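Local atomic coordinates of translation initiation factor 4E (Ascaris suum, PDB entry 3M94), a protein that binds the trimethylguanosine (m2,2,7G) cap of messenger RNA and, as a member of the eIF4E family, probably recruits capped messages for the start of translation. Residues Cys7-Trp12 against Tyr57-Glu62; Ala47-Thr52 against Leu91-Trp96; Arg78-Val83 against Pro160-Val165; Gln107-Gly112 against Gly146-Ala151. All coordinates share one frame; numbering follows the deposited sequence.

Contact 1. Residues Cys7-Trp12 against Tyr57-Glu62; sequences CHWALW and YYLFKE
Cys7 and Lys61 meet at one end of this antiparallel strand pair, with Cys7 SG 4.1 Å from Lys61 CG. Both atoms rest over the same face of the Trp9 ring. His8 comes next. Its carbonyl O accepts Glu62 N at 3.0 Å, and the donor stands above the carbonyl plane. The His8 ring and the Glu62 carboxylate run side by side, their planes 20° apart. Glu62 OE1 comes 3.3 Å from His8 CB, nearer than to either ring nitrogen, and sits obliquely to the ring. Trp9 turns its CG beside the backbone N (chi1 -64°), which lays the indole alongside Lys61. Lys61 CG makes a CH-pi contact 3.9 Å from the centroid of the Trp9 six-membered ring. The extended chain carries Lys61 NZ on to the carbonyl of Ile115 and to the loop 107-112. Ala10 forms a hydrogen-bonded pair with Phe60. Ala10 N reaches Phe60 O at 2.7 Å, and Phe60 N returns to Ala10 O. Leu11 crosses Leu59 at about a right angle, with Leu11 CB 3.9 Å from Leu59 CD1. Trp12 closes the ladder through Trp12 N to Tyr58 O, 2.8 Å, and Tyr58 N to Trp12 O. Trp12 NE1 donates to a water that also bonds to Lys61 O. Trp12 and Tyr58 point to the face opposite Leu11 and Leu59, and the Tyr58 side chain is about 5 Å from the bound cap analogue. In the curved eIF4E sheet, strand 4-14 lies between strands 26-34 and 56-61. Trp9 and Leu59 pack under helix 88-104, both touching Ile103.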
# COMPACT_ATOMS: atom_id res chain seq x y z
N CYS A 7 -10.47 -11.67 1.85
CA CYS A 7 -11.45 -10.62 2.07
C CYS A 7 -11.68 -9.73 0.85
O CYS A 7 -11.04 -9.91 -0.18
CB CYS A 7 -11.09 -9.79 3.31
SG CYS A 7 -9.54 -8.90 3.14
N HIS A 8 -12.62 -8.81 0.98
CA HIS A 8 -12.93 -7.85 -0.08
C HIS A 8 -11.95 -6.69 0.04
O HIS A 8 -11.65 -6.21 1.15
CB HIS A 8 -14.34 -7.30 0.11
CG HIS A 8 -15.43 -8.28 -0.20
ND1 HIS A 8 -15.59 -9.45 0.50
CD2 HIS A 8 -16.43 -8.23 -1.11
CE1 HIS A 8 -16.65 -10.09 0.03
NE2 HIS A 8 -17.17 -9.38 -0.95
N TRP A 9 -11.48 -6.22 -1.11
CA TRP A 9 -10.57 -5.09 -1.21
C TRP A 9 -11.18 -4.05 -2.13
O TRP A 9 -11.75 -4.39 -3.17
CB TRP A 9 -9.22 -5.54 -1.77
CG TRP A 9 -8.49 -6.51 -0.88
CD1 TRP A 9 -8.59 -7.88 -0.90
CD2 TRP A 9 -7.57 -6.19 0.18
NE1 TRP A 9 -7.77 -8.43 0.07
CE2 TRP A 9 -7.14 -7.41 0.74
CE3 TRP A 9 -7.05 -4.98 0.68
CZ2 TRP A 9 -6.22 -7.47 1.81
CZ3 TRP A 9 -6.13 -5.03 1.73
CH2 TRP A 9 -5.73 -6.28 2.30
N ALA A 10 -11.02 -2.78 -1.78
CA ALA A 10 -11.46 -1.68 -2.66
C ALA A 10 -10.27 -0.88 -3.19
O ALA A 10 -9.35 -0.54 -2.44
CB ALA A 10 -12.43 -0.78 -1.96
N LEU A 11 -10.31 -0.62 -4.50
CA LEU A 11 -9.34 0.24 -5.15
C LEU A 11 -9.90 1.66 -5.19
O LEU A 11 -11.04 1.86 -5.58
CB LEU A 11 -9.03 -0.26 -6.57
CG LEU A 11 -8.07 0.58 -7.41
CD1 LEU A 11 -6.63 0.46 -6.91
CD2 LEU A 11 -8.15 0.10 -8.84
N TRP A 12 -9.08 2.62 -4.75
CA TRP A 12 -9.43 4.05 -4.77
C TRP A 12 -8.40 4.77 -5.65
O TRP A 12 -7.26 4.33 -5.80
CB TRP A 12 -9.42 4.66 -3.37
CG TRP A 12 -10.32 4.02 -2.34
CD1 TRP A 12 -10.15 2.80 -1.74
CD2 TRP A 12 -11.52 4.58 -1.76
NE1 TRP A 12 -11.16 2.57 -0.83
CE2 TRP A 12 -12.02 3.63 -0.84
CE3 TRP A 12 -12.22 5.78 -1.94
CZ2 TRP A 12 -13.19 3.85 -0.10
CZ3 TRP A 12 -13.38 6.00 -1.21
CH2 TRP A 12 -13.86 5.04 -0.30
N TYR A 57 -3.05 6.08 -5.83
CA TYR A 57 -3.91 4.91 -5.76
C TYR A 57 -3.92 4.42 -4.32
O TYR A 57 -2.92 4.56 -3.62
CB TYR A 57 -3.40 3.78 -6.65
CG TYR A 57 -3.69 3.87 -8.14
CD1 TYR A 57 -2.68 3.63 -9.08
CD2 TYR A 57 -4.97 4.11 -8.61
CE1 TYR A 57 -2.94 3.67 -10.45
CE2 TYR A 57 -5.25 4.14 -9.98
CZ TYR A 57 -4.22 3.93 -10.89
OH TYR A 57 -4.49 3.95 -12.23
N TYR A 58 -5.05 3.84 -3.89
CA TYR A 58 -5.16 3.20 -2.58
C TYR A 58 -5.80 1.83 -2.78
O TYR A 58 -6.74 1.70 -3.55
CB TYR A 58 -6.03 4.01 -1.60
CG TYR A 58 -5.65 5.48 -1.45
CD1 TYR A 58 -4.91 5.92 -0.36
CD2 TYR A 58 -6.08 6.42 -2.39
CE1 TYR A 58 -4.58 7.28 -0.21
CE2 TYR A 58 -5.74 7.77 -2.25
CZ TYR A 58 -4.99 8.19 -1.16
OH TYR A 58 -4.67 9.51 -1.04
N LEU A 59 -5.29 0.83 -2.08
CA LEU A 59 -5.96 -0.46 -2.02
C LEU A 59 -6.20 -0.81 -0.57
O LEU A 59 -5.25 -1.16 0.15
CB LEU A 59 -5.17 -1.58 -2.71
CG LEU A 59 -6.11 -2.80 -2.94
CD1 LEU A 59 -6.95 -2.63 -4.23
CD2 LEU A 59 -5.34 -4.11 -2.98
N PHE A 60 -7.46 -0.69 -0.13
CA PHE A 60 -7.81 -0.90 1.27
C PHE A 60 -8.89 -1.95 1.43
O PHE A 60 -9.72 -2.16 0.51
CB PHE A 60 -8.25 0.41 1.93
CG PHE A 60 -7.08 1.28 2.39
CD1 PHE A 60 -6.16 1.79 1.47
CD2 PHE A 60 -6.89 1.55 3.75
CE1 PHE A 60 -5.08 2.55 1.88
CE2 PHE A 60 -5.81 2.34 4.16
CZ PHE A 60 -4.90 2.82 3.23
N LYS A 61 -8.87 -2.61 2.59
CA LYS A 61 -9.92 -3.57 2.92
C LYS A 61 -11.25 -2.86 2.82
O LYS A 61 -11.37 -1.72 3.27
CB LYS A 61 -9.71 -4.13 4.34
CG LYS A 61 -8.58 -5.15 4.44
CD LYS A 61 -8.28 -5.50 5.90
CE LYS A 61 -7.37 -6.70 6.00
NZ LYS A 61 -6.76 -6.80 7.38
N GLU A 62 -12.24 -3.51 2.20
CA GLU A 62 -13.57 -2.91 2.08
C GLU A 62 -14.07 -2.44 3.44
O GLU A 62 -13.99 -3.18 4.42
CB GLU A 62 -14.59 -3.88 1.48
CG GLU A 62 -15.94 -3.20 1.14
CD GLU A 62 -16.96 -4.15 0.53
OE1 GLU A 62 -16.89 -5.37 0.81
OE2 GLU A 62 -17.84 -3.67 -0.22
O HOH W 1 -11.57 0.53 1.22

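Contact 2. Residues Ala47-Thr52 against Leu91-Trp96; sequences AASGLT and LLDHYW
Ser49 and Asp93 are brought together by their first torsions. Ser49 OG sits between its own backbone N and carbonyl carbon (chi1 53°). This turns the hydroxyl to the same side as the Ser49 amide, and both face the Asp93 carboxylate. Asp93 CG lies beside its backbone N (chi1 -62°), which carries the carboxylate from the helix over to the loop. Each Asp93 oxygen then takes one bond. Ser49 N donates to the syn lone pair of Asp93 OD1 at 2.9 Å. Ser49 OG donates to Asp93 OD2 at a short 2.5 Å, on the syn side but 23° out of the carboxylate plane. The methyls of the loop flank this pair. Ala47 CB is 3.5 Å from Asp93 OD2, and Ala48 CB is 3.5 Å from Asp93 OD1. Beside the polar pair is an apolar patch formed by Leu92, Ala48 and Trp96. Leu92 CD2 presses on Ser49 CA at 3.8 Å, and Ala48 CB touches both Leu92 CD2 and, at 4.3 Å, Trp96 CD1. The contact fastens the 3-10 turn 48-50, in the loop before strand 56-61, to helix 88-104. Arg88, from the first turn of that helix, adds a bond to Ser49 O. Two bonds, one to each oxygen, fix the rotation of the Asp93 carboxylate. Both partners are donors, which is consistent with a negatively charged Asp93 favoured by its surroundings.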
# COMPACT_ATOMS: atom_id res chain seq x y z
N ALA A 47 -1.04 2.57 -15.25
CA ALA A 47 0.12 2.24 -14.41
C ALA A 47 0.38 3.42 -13.47
O ALA A 47 0.13 4.59 -13.83
CB ALA A 47 1.34 1.96 -15.29
N ALA A 48 0.85 3.11 -12.26
CA ALA A 48 1.15 4.15 -11.28
C ALA A 48 2.11 5.19 -11.89
O ALA A 48 1.87 6.40 -11.77
CB ALA A 48 1.76 3.54 -10.01
N SER A 49 3.14 4.70 -12.56
CA SER A 49 4.19 5.54 -13.15
C SER A 49 3.64 6.52 -14.16
O SER A 49 4.26 7.55 -14.41
CB SER A 49 5.29 4.69 -13.80
OG SER A 49 4.73 3.76 -14.72
N GLY A 50 2.47 6.20 -14.72
CA GLY A 50 1.82 7.03 -15.73
C GLY A 50 0.97 8.14 -15.15
O GLY A 50 0.51 9.01 -15.90
N LEU A 51 0.73 8.12 -13.84
CA LEU A 51 -0.15 9.11 -13.22
C LEU A 51 0.44 10.52 -13.24
O LEU A 51 1.66 10.69 -13.30
CB LEU A 51 -0.53 8.72 -11.80
CG LEU A 51 -1.37 7.44 -11.60
CD1 LEU A 51 -1.59 7.19 -10.13
CD2 LEU A 51 -2.72 7.50 -12.33
N THR A 52 -0.42 11.54 -13.18
CA THR A 52 0.06 12.91 -13.12
C THR A 52 0.46 13.23 -11.67
O THR A 52 -0.03 12.59 -10.72
CB THR A 52 -1.02 13.91 -13.60
OG1 THR A 52 -2.21 13.74 -12.83
CG2 THR A 52 -1.34 13.67 -15.07
N LEU A 91 11.33 1.09 -10.78
CA LEU A 91 10.88 0.56 -9.49
C LEU A 91 9.41 0.85 -9.13
O LEU A 91 8.77 0.04 -8.45
CB LEU A 91 11.78 1.03 -8.34
CG LEU A 91 13.27 0.65 -8.34
CD1 LEU A 91 14.03 1.36 -7.20
CD2 LEU A 91 13.47 -0.87 -8.26
N LEU A 92 8.87 1.99 -9.56
CA LEU A 92 7.53 2.41 -9.09
C LEU A 92 6.42 1.34 -9.31
O LEU A 92 5.82 0.87 -8.33
CB LEU A 92 7.12 3.77 -9.65
CG LEU A 92 5.85 4.31 -8.97
CD1 LEU A 92 6.08 4.46 -7.46
CD2 LEU A 92 5.39 5.62 -9.59
N ASP A 93 6.20 0.94 -10.56
CA ASP A 93 5.16 -0.06 -10.88
C ASP A 93 5.43 -1.44 -10.28
O ASP A 93 4.49 -2.11 -9.84
CB ASP A 93 4.94 -0.18 -12.38
CG ASP A 93 4.45 1.11 -13.00
OD1 ASP A 93 3.91 1.97 -12.27
OD2 ASP A 93 4.64 1.27 -14.23
N HIS A 94 6.69 -1.84 -10.28
CA HIS A 94 7.10 -3.11 -9.68
C HIS A 94 6.80 -3.13 -8.18
O HIS A 94 6.17 -4.05 -7.69
CB HIS A 94 8.59 -3.37 -9.95
CG HIS A 94 9.09 -4.68 -9.43
ND1 HIS A 94 8.91 -5.87 -10.10
CD2 HIS A 94 9.78 -4.98 -8.30
CE1 HIS A 94 9.46 -6.85 -9.41
NE2 HIS A 94 9.99 -6.34 -8.31
N TYR A 95 7.26 -2.10 -7.46
CA TYR A 95 6.99 -1.97 -6.03
C TYR A 95 5.49 -2.04 -5.71
O TYR A 95 5.08 -2.81 -4.85
CB TYR A 95 7.60 -0.67 -5.49
CG TYR A 95 9.09 -0.71 -5.14
CD1 TYR A 95 9.70 0.39 -4.55
CD2 TYR A 95 9.87 -1.85 -5.39
CE1 TYR A 95 11.08 0.38 -4.21
CE2 TYR A 95 11.24 -1.88 -5.05
CZ TYR A 95 11.84 -0.75 -4.47
OH TYR A 95 13.18 -0.76 -4.12
N TRP A 96 4.70 -1.22 -6.41
CA TRP A 96 3.24 -1.16 -6.21
C TRP A 96 2.55 -2.51 -6.45
O TRP A 96 1.82 -2.98 -5.60
CB TRP A 96 2.63 -0.07 -7.09
CG TRP A 96 1.13 0.10 -6.99
CD1 TRP A 96 0.25 0.04 -8.01
CD2 TRP A 96 0.36 0.39 -5.81
NE1 TRP A 96 -1.02 0.27 -7.56
CE2 TRP A 96 -0.98 0.50 -6.21
CE3 TRP A 96 0.68 0.57 -4.45
CZ2 TRP A 96 -2.03 0.76 -5.30
CZ3 TRP A 96 -0.35 0.86 -3.55
CH2 TRP A 96 -1.69 0.95 -3.98

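Contact 3. Residues Arg78-Val83 against Pro160-Val165; sequences RWLVVV and PIRYEV
Tyr163 lies across Trp79 at about a right angle. Its CB sits almost centrally over the Trp79 six-membered ring, 3.6 Å from the centroid, in a CH-pi contact. CG is anti to the backbone N (chi1 -175°), which lays the ring against the backbone of Arg78. CD1 meets Trp79 CD1 at 3.6 Å, and this edge faces the five-membered ring in a T-shaped pair with planes at 59°. Tyr163 CD1 also lies 3.3 Å from Arg78 O. CE1 comes within 3.4 Å of Arg78 N. At the tip, OH bonds to Thr133. On the other face of the sheet, Glu164 OE1 takes Arg78 NH2 at 3.0 Å and, weakly, Arg78 NE. Arg162 NH1 holds the second oxygen, Glu164 OE2, at 2.9 Å, which completes a salt-bridge network. The network steadies the Arg78 side chain, about 5 Å from the bound cap analogue. Leu80 stands between the two arginines. Its CD2 lies over the guanidinium of Arg162, 3.6 Å from Arg162 NH2. Backbone bonds join Arg78 with Glu164, and Leu80 N with Arg162 O. The pair belongs to the antiparallel eIF4E sheet: strand 127-133 flanks strand 77-83, strand 181-183 flanks strand 161-165, and Trp79 NE1 is anchored on Asn142 O of helix 139-153.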
# COMPACT_ATOMS: atom_id res chain seq x y z
N ARG A 78 2.24 3.73 9.18
CA ARG A 78 2.59 3.22 7.88
C ARG A 78 4.07 2.90 7.77
O ARG A 78 4.92 3.60 8.33
CB ARG A 78 2.21 4.22 6.79
CG ARG A 78 3.09 5.45 6.78
CD ARG A 78 2.69 6.43 5.71
NE ARG A 78 3.67 7.52 5.66
CZ ARG A 78 3.58 8.58 4.87
NH1 ARG A 78 2.55 8.72 4.06
NH2 ARG A 78 4.53 9.50 4.90
N TRP A 79 4.37 1.83 7.05
CA TRP A 79 5.72 1.62 6.53
C TRP A 79 5.83 2.48 5.27
O TRP A 79 4.96 2.39 4.39
CB TRP A 79 5.94 0.16 6.18
CG TRP A 79 6.32 -0.65 7.38
CD1 TRP A 79 5.52 -1.51 8.07
CD2 TRP A 79 7.58 -0.63 8.06
NE1 TRP A 79 6.22 -2.05 9.13
CE2 TRP A 79 7.48 -1.51 9.15
CE3 TRP A 79 8.79 0.05 7.84
CZ2 TRP A 79 8.55 -1.74 10.01
CZ3 TRP A 79 9.84 -0.17 8.71
CH2 TRP A 79 9.71 -1.06 9.78
N LEU A 80 6.86 3.31 5.20
CA LEU A 80 7.07 4.21 4.07
C LEU A 80 8.28 3.79 3.24
O LEU A 80 9.37 3.57 3.78
CB LEU A 80 7.25 5.66 4.57
CG LEU A 80 7.62 6.74 3.55
CD1 LEU A 80 6.48 7.01 2.55
CD2 LEU A 80 8.04 8.05 4.26
N VAL A 81 8.07 3.66 1.93
CA VAL A 81 9.16 3.39 0.98
C VAL A 81 9.24 4.60 0.04
O VAL A 81 8.29 4.87 -0.70
CB VAL A 81 8.87 2.14 0.11
CG1 VAL A 81 10.09 1.77 -0.72
CG2 VAL A 81 8.37 0.95 0.94
N VAL A 82 10.34 5.34 0.10
CA VAL A 82 10.58 6.41 -0.89
C VAL A 82 11.20 5.82 -2.15
O VAL A 82 12.05 4.94 -2.08
CB VAL A 82 11.42 7.61 -0.33
CG1 VAL A 82 10.66 8.32 0.80
CG2 VAL A 82 12.82 7.16 0.15
N VAL A 83 10.72 6.27 -3.30
CA VAL A 83 11.24 5.80 -4.58
C VAL A 83 12.04 6.96 -5.18
O VAL A 83 11.48 8.04 -5.42
CB VAL A 83 10.06 5.34 -5.49
CG1 VAL A 83 10.54 4.78 -6.81
CG2 VAL A 83 9.22 4.30 -4.77
N PRO A 160 16.95 2.47 3.51
CA PRO A 160 16.11 2.27 4.69
C PRO A 160 14.63 2.50 4.43
O PRO A 160 14.26 3.29 3.57
CB PRO A 160 16.64 3.32 5.69
CG PRO A 160 17.51 4.23 4.89
CD PRO A 160 18.08 3.37 3.82
N ILE A 161 13.80 1.76 5.15
CA ILE A 161 12.38 1.98 5.15
C ILE A 161 12.04 2.24 6.60
O ILE A 161 12.76 1.80 7.51
CB ILE A 161 11.60 0.79 4.53
CG1 ILE A 161 11.84 -0.52 5.30
CG2 ILE A 161 11.97 0.63 3.05
CD1 ILE A 161 10.74 -1.61 5.10
N ARG A 162 10.98 3.00 6.82
CA ARG A 162 10.65 3.42 8.17
C ARG A 162 9.17 3.33 8.46
O ARG A 162 8.32 3.44 7.57
CB ARG A 162 11.19 4.83 8.47
CG ARG A 162 10.76 5.93 7.53
CD ARG A 162 11.63 7.16 7.71
NE ARG A 162 11.69 7.93 6.46
CZ ARG A 162 11.01 9.05 6.22
NH1 ARG A 162 10.20 9.57 7.14
NH2 ARG A 162 11.15 9.67 5.05
N TYR A 163 8.89 3.09 9.73
CA TYR A 163 7.54 3.01 10.20
C TYR A 163 7.29 4.25 11.05
O TYR A 163 8.04 4.53 11.98
CB TYR A 163 7.29 1.73 11.02
CG TYR A 163 5.84 1.62 11.40
CD1 TYR A 163 4.90 1.12 10.49
CD2 TYR A 163 5.38 2.07 12.64
CE1 TYR A 163 3.56 1.04 10.81
CE2 TYR A 163 4.04 2.00 12.97
CZ TYR A 163 3.14 1.49 12.04
OH TYR A 163 1.81 1.42 12.36
N GLU A 164 6.23 4.97 10.73
CA GLU A 164 5.89 6.20 11.44
C GLU A 164 4.40 6.27 11.70
O GLU A 164 3.61 5.71 10.94
CB GLU A 164 6.34 7.41 10.62
CG GLU A 164 6.06 7.24 9.15
CD GLU A 164 6.47 8.42 8.32
OE1 GLU A 164 5.58 9.01 7.68
OE2 GLU A 164 7.68 8.75 8.29
N VAL A 165 4.04 6.93 12.80
CA VAL A 165 2.64 7.27 13.10
C VAL A 165 2.12 8.17 11.98
O VAL A 165 2.92 8.78 11.26
CB VAL A 165 2.50 7.96 14.50
CG1 VAL A 165 1.04 8.29 14.83
CG2 VAL A 165 3.10 7.08 15.59

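Contact 4. Residues Gln107-Gly112 against Gly146-Ala151; sequences QFEDNG and GQILKA
Phe108 and Ile148 form the apolar heart of this contact, and their side chains cross obliquely. The CD2 and CE2 atoms of the Phe108 ring do the touching. Phe108 CE2 is 3.6 Å from Ile148 CG2, and Phe108 CD2 is 3.7 Å from the same methyl. Ile148 CB lies behind it, 3.9 Å from Phe108 CE2. The torsion of Ile148 divides the work. CG2 is anti to the backbone N and turns to the phenylalanine. CG1 lies beside the N (chi1 -67°) and carries CD1 to the Glu109 carboxylate. Phe108 CE2 also comes near the next residue of the helix, 3.9 Å from Leu149 N.

The second kind of contact sets a methyl against polar groups. Ile148 CD1 packs on the Glu109 carboxylate, 3.7 Å from Glu109 CD and about equally far from its two oxygens. Ile148 CG2 also lies 3.8 Å from Gln107 O. The contact joins two elements on the helical side of the eIF4E fold, where helices cover the back of the curved sheet. One is the loop that follows helix 88-104; the other is helix 139-153. The Phe108 ring reaches from the loop to both helices, touching Ala102 and Ile103 of helix 88-104 and Ile145 of helix 139-153.

No hydrogen bond crosses between the two segments. Loop side chains instead pair with residues just before and after Gly146-Ala151 on the same helix. Glu109 OE2 forms a salt bridge with Arg144, one turn before Ile148. Gln107 OE1 accepts from Lys152, further along. Within the loop, Asn111 N bonds to Phe108 O at 3.1 Å.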
# COMPACT_ATOMS: atom_id res chain seq x y z
N GLN A 107 0.10 -12.47 2.48
CA GLN A 107 1.48 -12.92 2.63
C GLN A 107 2.09 -12.42 3.92
O GLN A 107 3.26 -12.66 4.17
CB GLN A 107 2.31 -12.41 1.44
CG GLN A 107 1.97 -13.10 0.14
CD GLN A 107 2.31 -14.56 0.16
OE1 GLN A 107 3.48 -14.93 0.27
NE2 GLN A 107 1.30 -15.41 0.09
N PHE A 108 1.31 -11.75 4.76
CA PHE A 108 1.87 -11.27 6.02
C PHE A 108 1.62 -12.16 7.24
O PHE A 108 1.55 -11.68 8.36
CB PHE A 108 1.51 -9.79 6.23
CG PHE A 108 2.04 -8.90 5.15
CD1 PHE A 108 1.32 -8.70 3.97
CD2 PHE A 108 3.28 -8.28 5.29
CE1 PHE A 108 1.82 -7.88 2.94
CE2 PHE A 108 3.80 -7.45 4.28
CZ PHE A 108 3.08 -7.26 3.11
N GLU A 109 1.48 -13.47 7.01
CA GLU A 109 1.49 -14.49 8.07
C GLU A 109 0.33 -14.30 9.06
O GLU A 109 -0.82 -14.18 8.65
CB GLU A 109 2.87 -14.51 8.76
CG GLU A 109 4.00 -14.92 7.79
CD GLU A 109 5.42 -14.66 8.31
OE1 GLU A 109 5.60 -14.16 9.44
OE2 GLU A 109 6.37 -14.94 7.56
N ASP A 110 0.61 -14.25 10.36
CA ASP A 110 -0.48 -14.11 11.33
C ASP A 110 -0.75 -12.64 11.67
O ASP A 110 -1.41 -12.33 12.66
CB ASP A 110 -0.22 -14.94 12.61
CG ASP A 110 1.24 -15.00 13.00
OD1 ASP A 110 2.08 -14.35 12.33
OD2 ASP A 110 1.58 -15.70 13.98
N ASN A 111 -0.26 -11.75 10.82
CA ASN A 111 -0.32 -10.32 11.08
C ASN A 111 -1.31 -9.60 10.15
O ASN A 111 -1.47 -8.38 10.24
CB ASN A 111 1.09 -9.72 10.97
CG ASN A 111 2.05 -10.27 12.04
OD1 ASN A 111 1.72 -10.30 13.22
ND2 ASN A 111 3.23 -10.71 11.62
N GLY A 112 -1.96 -10.37 9.29
CA GLY A 112 -2.84 -9.82 8.27
C GLY A 112 -4.00 -9.00 8.80
O GLY A 112 -4.45 -8.08 8.13
N GLY A 146 7.20 -5.15 8.26
CA GLY A 146 8.22 -4.42 7.53
C GLY A 146 9.26 -5.34 6.93
O GLY A 146 9.72 -5.10 5.82
N GLN A 147 9.65 -6.37 7.67
CA GLN A 147 10.66 -7.31 7.18
C GLN A 147 10.12 -8.03 5.93
O GLN A 147 10.83 -8.15 4.94
CB GLN A 147 11.12 -8.28 8.28
CG GLN A 147 11.81 -7.59 9.48
CD GLN A 147 11.99 -8.50 10.73
OE1 GLN A 147 11.20 -9.42 10.97
NE2 GLN A 147 13.02 -8.22 11.51
N ILE A 148 8.87 -8.46 5.98
CA ILE A 148 8.23 -9.11 4.83
C ILE A 148 8.09 -8.14 3.65
O ILE A 148 8.36 -8.51 2.52
CB ILE A 148 6.85 -9.73 5.21
CG1 ILE A 148 7.03 -10.89 6.19
CG2 ILE A 148 6.11 -10.22 3.96
CD1 ILE A 148 5.79 -11.20 7.02
N LEU A 149 7.68 -6.90 3.91
CA LEU A 149 7.57 -5.88 2.85
C LEU A 149 8.91 -5.68 2.12
O LEU A 149 8.98 -5.69 0.89
CB LEU A 149 7.10 -4.56 3.46
CG LEU A 149 7.07 -3.29 2.60
CD1 LEU A 149 5.99 -3.40 1.54
CD2 LEU A 149 6.79 -2.09 3.48
N LYS A 150 9.96 -5.51 2.91
CA LYS A 150 11.31 -5.32 2.42
C LYS A 150 11.70 -6.48 1.51
O LYS A 150 12.26 -6.26 0.42
CB LYS A 150 12.29 -5.23 3.61
CG LYS A 150 13.71 -4.90 3.22
CD LYS A 150 14.58 -4.76 4.46
CE LYS A 150 16.05 -4.95 4.13
NZ LYS A 150 16.63 -3.78 3.41
N ALA A 151 11.38 -7.70 1.96
CA ALA A 151 11.70 -8.92 1.23
C ALA A 151 10.92 -9.02 -0.08
O ALA A 151 11.50 -9.20 -1.15
CB ALA A 151 11.45 -10.17 2.13

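Overall arrangement
Contacts 1 and 3 lie in one sheet, on opposite sides of the chain's centre, with centres about 20 Å apart. Helix 88-104 bridges them through contact 2. Trp96 CZ2 packs 3.6 Å from Tyr57 CB of contact 1, while Tyr95 CE1 lies 3.9 Å from Val81 CG1 of contact 3. Contact 4 is nested within the chain loop closed by contact 3, and Leu149 CD2 meets Trp79 CB at 3.6 Å. A probable hydrogen bond from Lys61 NZ to Gly112 O, 2.7 Å, ties contact 1 to contact 4. The side chains of Tyr58 and Arg78 each come to about 5 Å from the bound cap analogue. In contact 2 the side chain of Leu92 is about 12 Å from the bound cap analogue.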